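Local coordinates for conserved hypothetical protein (Shewanella loihica, PDB 2GPI), which is of unknown function but may take part in transcriptional regulation of the shikimate pathway, at residues 6-11 with 68-73; 21-26 with 64-69; 47-52 with 56-61. One frame throughout, in Å; residues are numbered along the deposited sequence.

Interaction 1: residues 6-11 with 68-73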
loop_
_atom_site.group_PDB
_atom_site.type_symbol
_atom_site.label_atom_id
_atom_site.label_comp_id
_atom_site.label_asym_id
_atom_site.label_seq_id
_atom_site.Cartn_x
_atom_site.Cartn_y
_atom_site.Cartn_z
ATOM N N ILE A 6 7.122 11.958 4.254
ATOM C CA ILE A 6 6.859 10.552 3.895
ATOM C C ILE A 6 6.681 10.482 2.404
ATOM O O ILE A 6 5.740 11.016 1.860
ATOM C CB ILE A 6 5.620 9.926 4.608
ATOM C CG1 ILE A 6 5.814 9.976 6.124
ATOM C CG2 ILE A 6 5.423 8.466 4.143
ATOM C CD1 ILE A 6 4.521 9.934 6.965
ATOM N N ILE A 7 7.623 9.837 1.716
ATOM C CA ILE A 7 7.634 9.753 0.263
ATOM C C ILE A 7 7.262 8.340 -0.188
ATOM O O ILE A 7 7.774 7.356 0.343
ATOM C CB ILE A 7 9.040 10.040 -0.253
ATOM C CG1 ILE A 7 9.491 11.466 0.135
ATOM C CG2 ILE A 7 9.139 9.807 -1.787
ATOM C CD1 ILE A 7 11.016 11.761 -0.151
ATOM N N PHE A 8 6.389 8.245 -1.175
ATOM C CA PHE A 8 6.064 6.977 -1.787
ATOM C C PHE A 8 6.918 6.783 -3.025
ATOM O O PHE A 8 6.847 7.561 -3.996
ATOM C CB PHE A 8 4.573 6.901 -2.060
ATOM C CG PHE A 8 3.803 6.842 -0.794
ATOM C CD1 PHE A 8 3.545 5.623 -0.199
ATOM C CD2 PHE A 8 3.469 7.979 -0.127
ATOM C CE1 PHE A 8 2.944 5.554 1.048
ATOM C CE2 PHE A 8 2.819 7.904 1.088
ATOM C CZ PHE A 8 2.564 6.667 1.667
ATOM N N THR A 9 7.787 5.789 -2.953
ATOM C CA THR A 9 8.833 5.642 -3.942
ATOM C C THR A 9 8.514 4.707 -5.113
ATOM O O THR A 9 9.372 4.499 -6.001
ATOM C CB THR A 9 10.131 5.221 -3.229
ATOM O OG1 THR A 9 9.906 4.036 -2.445
ATOM C CG2 THR A 9 10.680 6.343 -2.339
ATOM N N GLU A 10 7.287 4.170 -5.140
ATOM C CA GLU A 10 6.748 3.510 -6.331
ATOM C C GLU A 10 7.518 2.267 -6.788
ATOM O O GLU A 10 7.606 1.987 -7.987
ATOM C CB GLU A 10 6.594 4.513 -7.487
ATOM C CG GLU A 10 5.691 5.715 -7.131
ATOM C CD GLU A 10 4.360 5.316 -6.491
ATOM O OE1 GLU A 10 3.534 4.634 -7.144
ATOM O OE2 GLU A 10 4.117 5.721 -5.312
ATOM N N GLN A 11 8.073 1.541 -5.816
ATOM C CA GLN A 11 8.567 0.195 -6.057
ATOM C C GLN A 11 7.356 -0.699 -5.801
ATOM O O GLN A 11 6.962 -0.926 -4.666
ATOM C CB GLN A 11 9.789 -0.087 -5.158
ATOM C CG GLN A 11 10.953 0.861 -5.420
ATOM C CD GLN A 11 12.155 0.614 -4.526
ATOM O OE1 GLN A 11 12.237 -0.401 -3.842
ATOM N NE2 GLN A 11 13.106 1.547 -4.543
ATOM N N GLU A 68 -2.628 7.591 0.305
ATOM C CA GLU A 68 -3.151 8.500 1.320
ATOM C C GLU A 68 -3.390 7.746 2.612
ATOM O O GLU A 68 -3.044 8.211 3.699
ATOM C CB GLU A 68 -4.441 9.175 0.860
ATOM C CG GLU A 68 -5.007 10.120 1.827
ATOM C CD GLU A 68 -6.149 10.922 1.250
ATOM O OE1 GLU A 68 -6.824 10.450 0.329
ATOM O OE2 GLU A 68 -6.382 12.031 1.753
ATOM N N GLN A 69 -4.021 6.591 2.477
ATOM C CA GLN A 69 -4.343 5.760 3.652
ATOM C C GLN A 69 -3.044 5.231 4.316
ATOM O O GLN A 69 -2.935 5.258 5.538
ATOM C CB GLN A 69 -5.302 4.628 3.289
ATOM C CG GLN A 69 -5.684 3.758 4.470
ATOM C CD GLN A 69 -6.414 4.441 5.613
ATOM O OE1 GLN A 69 -7.002 5.507 5.450
ATOM N NE2 GLN A 69 -6.433 3.784 6.787
ATOM N N ALA A 70 -2.059 4.799 3.513
ATOM C CA ALA A 70 -0.794 4.338 4.079
ATOM C C ALA A 70 -0.120 5.462 4.837
ATOM O O ALA A 70 0.477 5.231 5.910
ATOM C CB ALA A 70 0.132 3.804 2.975
ATOM N N GLU A 71 -0.176 6.681 4.287
ATOM C CA GLU A 71 0.429 7.839 4.939
ATOM C C GLU A 71 -0.199 8.120 6.303
ATOM O O GLU A 71 0.517 8.363 7.293
ATOM C CB GLU A 71 0.350 9.072 4.038
ATOM C CG GLU A 71 1.393 10.124 4.400
ATOM C CD GLU A 71 0.965 11.039 5.440
ATOM O OE1 GLU A 71 -0.262 11.134 5.702
ATOM O OE2 GLU A 71 1.882 11.722 6.015
ATOM N N LYS A 72 -1.507 8.004 6.372
ATOM C CA LYS A 72 -2.230 8.204 7.601
ATOM C C LYS A 72 -1.821 7.143 8.609
ATOM O O LYS A 72 -1.542 7.435 9.773
ATOM C CB LYS A 72 -3.722 8.122 7.331
ATOM C CG LYS A 72 -4.514 8.372 8.536
ATOM C CD LYS A 72 -6.015 8.134 8.258
ATOM C CE LYS A 72 -6.447 6.730 8.729
ATOM N N LEU A 73 -1.769 5.901 8.140
ATOM C CA LEU A 73 -1.390 4.799 9.046
ATOM C C LEU A 73 0.017 5.010 9.626
ATOM O O LEU A 73 0.284 4.771 10.820
ATOM C CB LEU A 73 -1.500 3.464 8.318
ATOM C CG LEU A 73 -2.913 2.981 7.972
ATOM C CD1 LEU A 73 -2.846 1.772 7.019
ATOM C CD2 LEU A 73 -3.731 2.683 9.251
#
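The Phe8 ring meets helix 63-75 with its far end, and its neighbours there are Ala70 and Glu71. The backbone N of Glu71 sits at the ring edge, close to the ring plane, 3.8 Å from CZ of Phe8. Ala70 comes in obliquely, its CB 3.8 Å from Phe8 CE1, while Glu71 CB lies 4.0 Å from Phe8 CE2, so the ring end is set against the start of both side chains. The ring and the Glu71 carboxylate are steeply inclined, their planes 68° apart.

From there the Glu71 chain turns along the strand toward Ile6. Its CG stands opposite the backbone N, and a bend at chi2 (-86°) swings the carboxylate round to Ile6, where OE2 comes within 3.3 Å of Ile6 CD1. Underneath, the short segments of strand 6-8 and helix 68-73 run roughly antiparallel, at 149°, their axes 9.9 Å apart at closest. This is helix-on-sheet packing: the strand is paired with strand 20-27, and Phe8 also touches Ala25 there and Glu67 on the helix, while Ile6 reaches Ile74 and Glu75.

No hydrogen bond crosses the contact, so it holds by van der Waals packing. Glu71 offers CB to the Phe8 ring, and CG together with the carboxylate to Ile6; its OE2 lies close to that of Glu75, and this like charge would probably raise the proton affinity of the pair.

Interaction 2: residues 21-26 with 64-69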
loop_
_atom_site.group_PDB
_atom_site.type_symbol
_atom_site.label_atom_id
_atom_site.label_comp_id
_atom_site.label_asym_id
_atom_site.label_seq_id
_atom_site.Cartn_x
_atom_site.Cartn_y
_atom_site.Cartn_z
ATOM N N ILE A 21 -0.205 -6.596 -3.038
ATOM C CA ILE A 21 0.674 -5.629 -3.650
ATOM C C ILE A 21 1.570 -5.040 -2.553
ATOM O O ILE A 21 1.093 -4.577 -1.501
ATOM C CB ILE A 21 -0.069 -4.492 -4.372
ATOM C CG1 ILE A 21 -0.739 -4.994 -5.692
ATOM C CG2 ILE A 21 0.896 -3.290 -4.689
ATOM C CD1 ILE A 21 0.246 -5.237 -6.802
ATOM N N HIS A 22 2.849 -5.086 -2.825
ATOM C CA HIS A 22 3.879 -4.511 -1.959
ATOM C C HIS A 22 4.275 -3.155 -2.600
ATOM O O HIS A 22 4.706 -3.084 -3.776
ATOM C CB HIS A 22 5.023 -5.523 -1.816
ATOM C CG HIS A 22 6.287 -4.972 -1.135
ATOM N ND1 HIS A 22 7.518 -5.576 -1.242
ATOM C CD2 HIS A 22 6.457 -3.902 -0.308
ATOM C CE1 HIS A 22 8.400 -4.902 -0.519
ATOM N NE2 HIS A 22 7.786 -3.874 0.054
ATOM N N PHE A 23 4.170 -2.090 -1.806
ATOM C CA PHE A 23 4.561 -0.762 -2.252
ATOM C C PHE A 23 5.433 -0.131 -1.160
ATOM O O PHE A 23 5.422 -0.551 -0.034
ATOM C CB PHE A 23 3.404 0.135 -2.694
ATOM C CG PHE A 23 2.350 0.433 -1.644
ATOM C CD1 PHE A 23 1.443 -0.526 -1.225
ATOM C CD2 PHE A 23 2.267 1.686 -1.083
ATOM C CE1 PHE A 23 0.448 -0.201 -0.304
ATOM C CE2 PHE A 23 1.272 2.000 -0.146
ATOM C CZ PHE A 23 0.389 1.071 0.240
ATOM N N THR A 24 6.204 0.860 -1.529
ATOM C CA THR A 24 7.237 1.374 -0.657
ATOM C C THR A 24 7.036 2.854 -0.298
ATOM O O THR A 24 6.618 3.668 -1.116
ATOM C CB THR A 24 8.615 1.223 -1.324
ATOM O OG1 THR A 24 8.552 1.779 -2.650
ATOM C CG2 THR A 24 9.017 -0.240 -1.407
ATOM N N ALA A 25 7.280 3.163 0.964
ATOM C CA ALA A 25 7.363 4.535 1.438
ATOM C C ALA A 25 8.746 4.693 2.018
ATOM O O ALA A 25 9.445 3.726 2.279
ATOM C CB ALA A 25 6.327 4.816 2.510
ATOM N N GLN A 26 9.173 5.929 2.200
ATOM C CA GLN A 26 10.467 6.182 2.770
ATOM C C GLN A 26 10.377 7.457 3.568
ATOM O O GLN A 26 9.747 8.429 3.141
ATOM C CB GLN A 26 11.439 6.341 1.612
ATOM C CG GLN A 26 12.826 6.338 1.968
ATOM C CD GLN A 26 13.659 6.274 0.702
ATOM O OE1 GLN A 26 13.572 5.309 -0.073
ATOM N NE2 GLN A 26 14.453 7.309 0.479
ATOM N N PHE A 64 -3.438 7.023 -5.406
ATOM C CA PHE A 64 -3.424 8.147 -4.460
ATOM C C PHE A 64 -4.360 7.928 -3.261
ATOM O O PHE A 64 -4.046 8.339 -2.156
ATOM C CB PHE A 64 -3.633 9.491 -5.172
ATOM C CG PHE A 64 -2.458 9.826 -6.043
ATOM C CD1 PHE A 64 -1.386 10.522 -5.492
ATOM C CD2 PHE A 64 -2.365 9.348 -7.336
ATOM C CE1 PHE A 64 -0.235 10.771 -6.229
ATOM C CE2 PHE A 64 -1.193 9.592 -8.107
ATOM C CZ PHE A 64 -0.138 10.299 -7.540
ATOM N N ASP A 65 -5.457 7.216 -3.462
ATOM C CA ASP A 65 -6.281 6.823 -2.322
ATOM C C ASP A 65 -5.554 5.850 -1.408
ATOM O O ASP A 65 -5.658 5.904 -0.180
ATOM C CB ASP A 65 -7.552 6.154 -2.850
ATOM C CG ASP A 65 -8.522 7.136 -3.534
ATOM O OD1 ASP A 65 -8.371 8.378 -3.396
ATOM O OD2 ASP A 65 -9.452 6.614 -4.181
ATOM N N ILE A 66 -4.875 4.887 -2.013
ATOM C CA ILE A 66 -4.166 3.845 -1.237
ATOM C C ILE A 66 -3.014 4.451 -0.460
ATOM O O ILE A 66 -2.834 4.204 0.718
ATOM C CB ILE A 66 -3.710 2.689 -2.134
ATOM C CG1 ILE A 66 -4.897 1.916 -2.735
ATOM C CG2 ILE A 66 -2.807 1.697 -1.383
ATOM C CD1 ILE A 66 -4.566 1.034 -3.911
ATOM N N GLU A 67 -2.194 5.237 -1.167
ATOM C CA GLU A 67 -1.039 5.876 -0.535
ATOM C C GLU A 67 -1.489 6.912 0.524
ATOM O O GLU A 67 -0.807 7.025 1.570
ATOM C CB GLU A 67 -0.087 6.458 -1.595
ATOM C CG GLU A 67 0.600 5.301 -2.411
ATOM C CD GLU A 67 1.549 5.726 -3.497
ATOM O OE1 GLU A 67 1.533 6.902 -3.934
ATOM O OE2 GLU A 67 2.367 4.840 -3.917
ATOM N N GLU A 68 -2.628 7.591 0.305
ATOM C CA GLU A 68 -3.151 8.500 1.320
ATOM C C GLU A 68 -3.390 7.746 2.612
ATOM O O GLU A 68 -3.044 8.211 3.699
ATOM C CB GLU A 68 -4.441 9.175 0.860
ATOM C CG GLU A 68 -5.007 10.120 1.827
ATOM C CD GLU A 68 -6.149 10.922 1.250
ATOM O OE1 GLU A 68 -6.824 10.450 0.329
ATOM O OE2 GLU A 68 -6.382 12.031 1.753
ATOM N N GLN A 69 -4.021 6.591 2.477
ATOM C CA GLN A 69 -4.343 5.760 3.652
ATOM C C GLN A 69 -3.044 5.231 4.316
ATOM O O GLN A 69 -2.935 5.258 5.538
ATOM C CB GLN A 69 -5.302 4.628 3.289
ATOM C CG GLN A 69 -5.684 3.758 4.470
ATOM C CD GLN A 69 -6.414 4.441 5.613
ATOM O OE1 GLN A 69 -7.002 5.507 5.450
ATOM N NE2 GLN A 69 -6.433 3.784 6.787
HETATM O O HOH W 1 5.130 3.283 -3.409
#
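Where Phe23 of strand 20-27 faces Ile66 and Glu67 of helix 63-75, the two backbones stay well apart, the CA of Phe23 lying 8.9 Å from the CA of Glu67, and no hydrogen bond joins the segments directly. The helix lies over one face of the sheet, and the phenyl ring fills the layer between them.

Phe23 CG is lodged between the backbone N and the carbonyl carbon (chi1 60°), a torsion that carries the ring toward the helix. Its CZ meets CG2 of Ile66 at 3.6 Å, while CE2 lies 4.1 Å from CG of Glu67; both partners come in obliquely. Ring and glutamate run alongside one another, pointing opposite ways, the carboxylate plane turned 32° from the ring plane. Beyond the two segments, Phe59 of helix 52-61 meets the Phe23 ring with planes about 50° apart and also touches Ile66 and Glu67.

Glu67 is buried, yet its acid end has partners: OE1 forms a salt bridge with Arg63, and a water whose oxygen is 3.2 Å from OE2 and 2.8 Å from Thr24 O can donate to either, though it has more acceptors in reach than protons. With an alanine in place of Phe23, Ile66 CG2 and the Glu67 methylene would probably lose their apolar cover and a gap would open beneath the helix.

The outcome is a hydrophobic helix-sheet core with a buried carboxylate at its border, its charge probably eased by Arg63 but opposed by the nearby Glu10 carboxylate.

Interaction 3: residues 47-52 with 56-61; sequences EKINNS and LSLFEQ
Glu47 reaches toward helix 52-61 on an extended chain, CG anti to the backbone N (chi1 -174°), and brings its carboxylate over the end of Leu58. OE1 lies 3.8 Å from Leu58 CD2, with OE2 almost as near. A water ties the same OE1, at 3.2 Å from the water oxygen, to Gln61, whose OE1 is 2.8 Å from that oxygen; the water donates to both. The other oxygen, OE2, is bonded by NE2 of Gln54, which also reaches the carbonyl of Lys48.

Two residues on, Ile49 packs beside Leu58, its CG1 3.8 Å from Leu58 CD1, the two side chains lying flank to flank with their ends reversed. The acid thus touches both methyls of Leu58, CD1 meets Ile49 as well, and Leu58 also touches Ala45 of helix 38-45.

Asn51 then takes the N-cap position, its OD1 accepting from the backbone N of Glu53. At Ser52 the helix begins: Leu56 N donates to Ser52 O at 3.0 Å, the ordinary i to i+4 bond of the first turn.

This surface contact folds the loop between helices 38-45 and 52-61 back along the second. Polar bonds secure the helix start and the Glu47 carboxylate, while Leu58 and Ile49 supply the apolar filling between loop and helix.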
loop_
_atom_site.group_PDB
_atom_site.type_symbol
_atom_site.label_atom_id
_atom_site.label_comp_id
_atom_site.label_asym_id
_atom_site.label_seq_id
_atom_site.Cartn_x
_atom_site.Cartn_y
_atom_site.Cartn_z
ATOM N N GLU A 47 -13.725 -5.612 -8.446
ATOM C CA GLU A 47 -13.205 -6.472 -9.515
ATOM C C GLU A 47 -12.355 -7.576 -8.920
ATOM O O GLU A 47 -11.461 -7.311 -8.096
ATOM C CB GLU A 47 -12.324 -5.598 -10.427
ATOM C CG GLU A 47 -11.796 -6.218 -11.664
ATOM C CD GLU A 47 -11.125 -5.179 -12.568
ATOM O OE1 GLU A 47 -11.660 -4.036 -12.694
ATOM O OE2 GLU A 47 -10.077 -5.498 -13.176
ATOM N N LYS A 48 -12.555 -8.783 -9.398
ATOM C CA LYS A 48 -11.690 -9.874 -8.988
ATOM C C LYS A 48 -10.387 -9.892 -9.831
ATOM O O LYS A 48 -10.414 -9.565 -11.020
ATOM C CB LYS A 48 -12.447 -11.166 -9.040
ATOM C CG LYS A 48 -13.520 -11.157 -7.951
ATOM C CD LYS A 48 -14.178 -12.483 -7.746
ATOM C CE LYS A 48 -15.348 -12.342 -6.772
ATOM N NZ LYS A 48 -16.415 -11.492 -7.358
ATOM N N ILE A 49 -9.283 -10.190 -9.159
ATOM C CA ILE A 49 -7.945 -10.155 -9.725
ATOM C C ILE A 49 -7.544 -11.529 -10.166
ATOM O O ILE A 49 -7.609 -12.488 -9.376
ATOM C CB ILE A 49 -6.875 -9.678 -8.671
ATOM C CG1 ILE A 49 -6.933 -8.171 -8.489
ATOM C CG2 ILE A 49 -5.468 -10.056 -9.095
ATOM C CD1 ILE A 49 -6.249 -7.628 -7.218
ATOM N N ASN A 50 -7.121 -11.660 -11.418
ATOM C CA ASN A 50 -6.672 -12.968 -11.933
ATOM C C ASN A 50 -5.342 -12.909 -12.683
ATOM O O ASN A 50 -4.934 -13.905 -13.262
ATOM C CB ASN A 50 -7.730 -13.577 -12.842
ATOM C CG ASN A 50 -8.153 -12.638 -13.936
ATOM O OD1 ASN A 50 -7.331 -12.017 -14.612
ATOM N ND2 ASN A 50 -9.479 -12.468 -14.076
ATOM N N ASN A 51 -4.694 -11.748 -12.671
ATOM C CA ASN A 51 -3.421 -11.594 -13.351
ATOM C C ASN A 51 -2.658 -10.489 -12.622
ATOM O O ASN A 51 -3.217 -9.483 -12.190
ATOM C CB ASN A 51 -3.654 -11.268 -14.834
ATOM C CG ASN A 51 -2.378 -11.337 -15.655
ATOM O OD1 ASN A 51 -1.454 -10.558 -15.417
ATOM N ND2 ASN A 51 -2.320 -12.250 -16.610
ATOM N N SER A 52 -1.364 -10.703 -12.408
ATOM C CA SER A 52 -0.559 -9.707 -11.723
ATOM C C SER A 52 -0.488 -8.366 -12.460
ATOM O O SER A 52 -0.314 -7.318 -11.802
ATOM C CB SER A 52 0.846 -10.261 -11.389
ATOM O OG SER A 52 1.597 -10.563 -12.559
ATOM N N LEU A 56 -1.528 -4.792 -10.625
ATOM C CA LEU A 56 -0.737 -3.560 -10.630
ATOM C C LEU A 56 -1.573 -2.424 -11.238
ATOM O O LEU A 56 -1.565 -1.297 -10.753
ATOM C CB LEU A 56 0.550 -3.736 -11.418
ATOM C CG LEU A 56 1.295 -2.429 -11.668
ATOM C CD1 LEU A 56 1.682 -1.839 -10.336
ATOM C CD2 LEU A 56 2.555 -2.634 -12.549
ATOM N N SER A 57 -2.341 -2.720 -12.273
ATOM C CA SER A 57 -3.206 -1.715 -12.898
ATOM C C SER A 57 -4.256 -1.178 -11.918
ATOM O O SER A 57 -4.534 0.028 -11.876
ATOM C CB SER A 57 -3.865 -2.265 -14.165
ATOM O OG SER A 57 -4.713 -1.289 -14.753
ATOM N N LEU A 58 -4.808 -2.054 -11.100
ATOM C CA LEU A 58 -5.784 -1.640 -10.085
ATOM C C LEU A 58 -5.133 -0.777 -8.995
ATOM O O LEU A 58 -5.710 0.251 -8.584
ATOM C CB LEU A 58 -6.533 -2.847 -9.512
ATOM C CG LEU A 58 -7.488 -3.577 -10.496
ATOM C CD1 LEU A 58 -8.025 -4.841 -9.835
ATOM C CD2 LEU A 58 -8.605 -2.645 -11.013
ATOM N N PHE A 59 -3.951 -1.167 -8.526
ATOM C CA PHE A 59 -3.193 -0.304 -7.623
ATOM C C PHE A 59 -3.024 1.107 -8.225
ATOM O O PHE A 59 -3.292 2.149 -7.565
ATOM C CB PHE A 59 -1.837 -0.909 -7.239
ATOM C CG PHE A 59 -1.036 -0.005 -6.358
ATOM C CD1 PHE A 59 -0.263 1.011 -6.910
ATOM C CD2 PHE A 59 -1.131 -0.091 -4.953
ATOM C CE1 PHE A 59 0.450 1.917 -6.106
ATOM C CE2 PHE A 59 -0.397 0.842 -4.164
ATOM C CZ PHE A 59 0.376 1.801 -4.731
ATOM N N GLU A 60 -2.570 1.135 -9.482
ATOM C CA GLU A 60 -2.356 2.440 -10.150
ATOM C C GLU A 60 -3.643 3.249 -10.245
ATOM O O GLU A 60 -3.630 4.491 -10.013
ATOM C CB GLU A 60 -1.721 2.202 -11.509
ATOM C CG GLU A 60 -0.319 1.777 -11.409
ATOM C CD GLU A 60 0.622 2.863 -10.864
ATOM O OE1 GLU A 60 0.223 4.042 -10.699
ATOM O OE2 GLU A 60 1.769 2.524 -10.618
ATOM N N GLN A 61 -4.753 2.584 -10.542
ATOM C CA GLN A 61 -6.067 3.254 -10.624
ATOM C C GLN A 61 -6.433 3.960 -9.316
ATOM O O GLN A 61 -7.027 5.028 -9.334
ATOM C CB GLN A 61 -7.150 2.268 -11.030
ATOM C CG GLN A 61 -8.517 2.867 -11.167
ATOM C CD GLN A 61 -9.493 1.878 -11.796
ATOM O OE1 GLN A 61 -9.072 0.860 -12.397
ATOM N NE2 GLN A 61 -10.799 2.173 -11.672
HETATM O O HOH W 2 -11.157 -0.882 -12.869
#

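In the fold
Interactions 1 and 2 are two halves of one layer: helix 63-75 packs over neighbouring strands 6-8 and 20-27, and the centres of the two contacts are about 4 Å apart. They meet through Phe8 CZ, 3.4 Å from Glu67 O, and through Thr9 OG1 and Thr24 OG1, 2.6 Å apart and probably hydrogen-bonded. Glu10 and Glu67 also bring carboxylates very close together, which would suggest a shared proton, though so short a spacing is doubtful. Interaction 3 sits about 15 Å from interaction 2 and 19 Å from interaction 1, centre to centre. Phe59, on its helix 52-61, makes the bridge: CD2 lies 3.8 Å from Ile21 CG2 on strand 20-27, joining that end to the core.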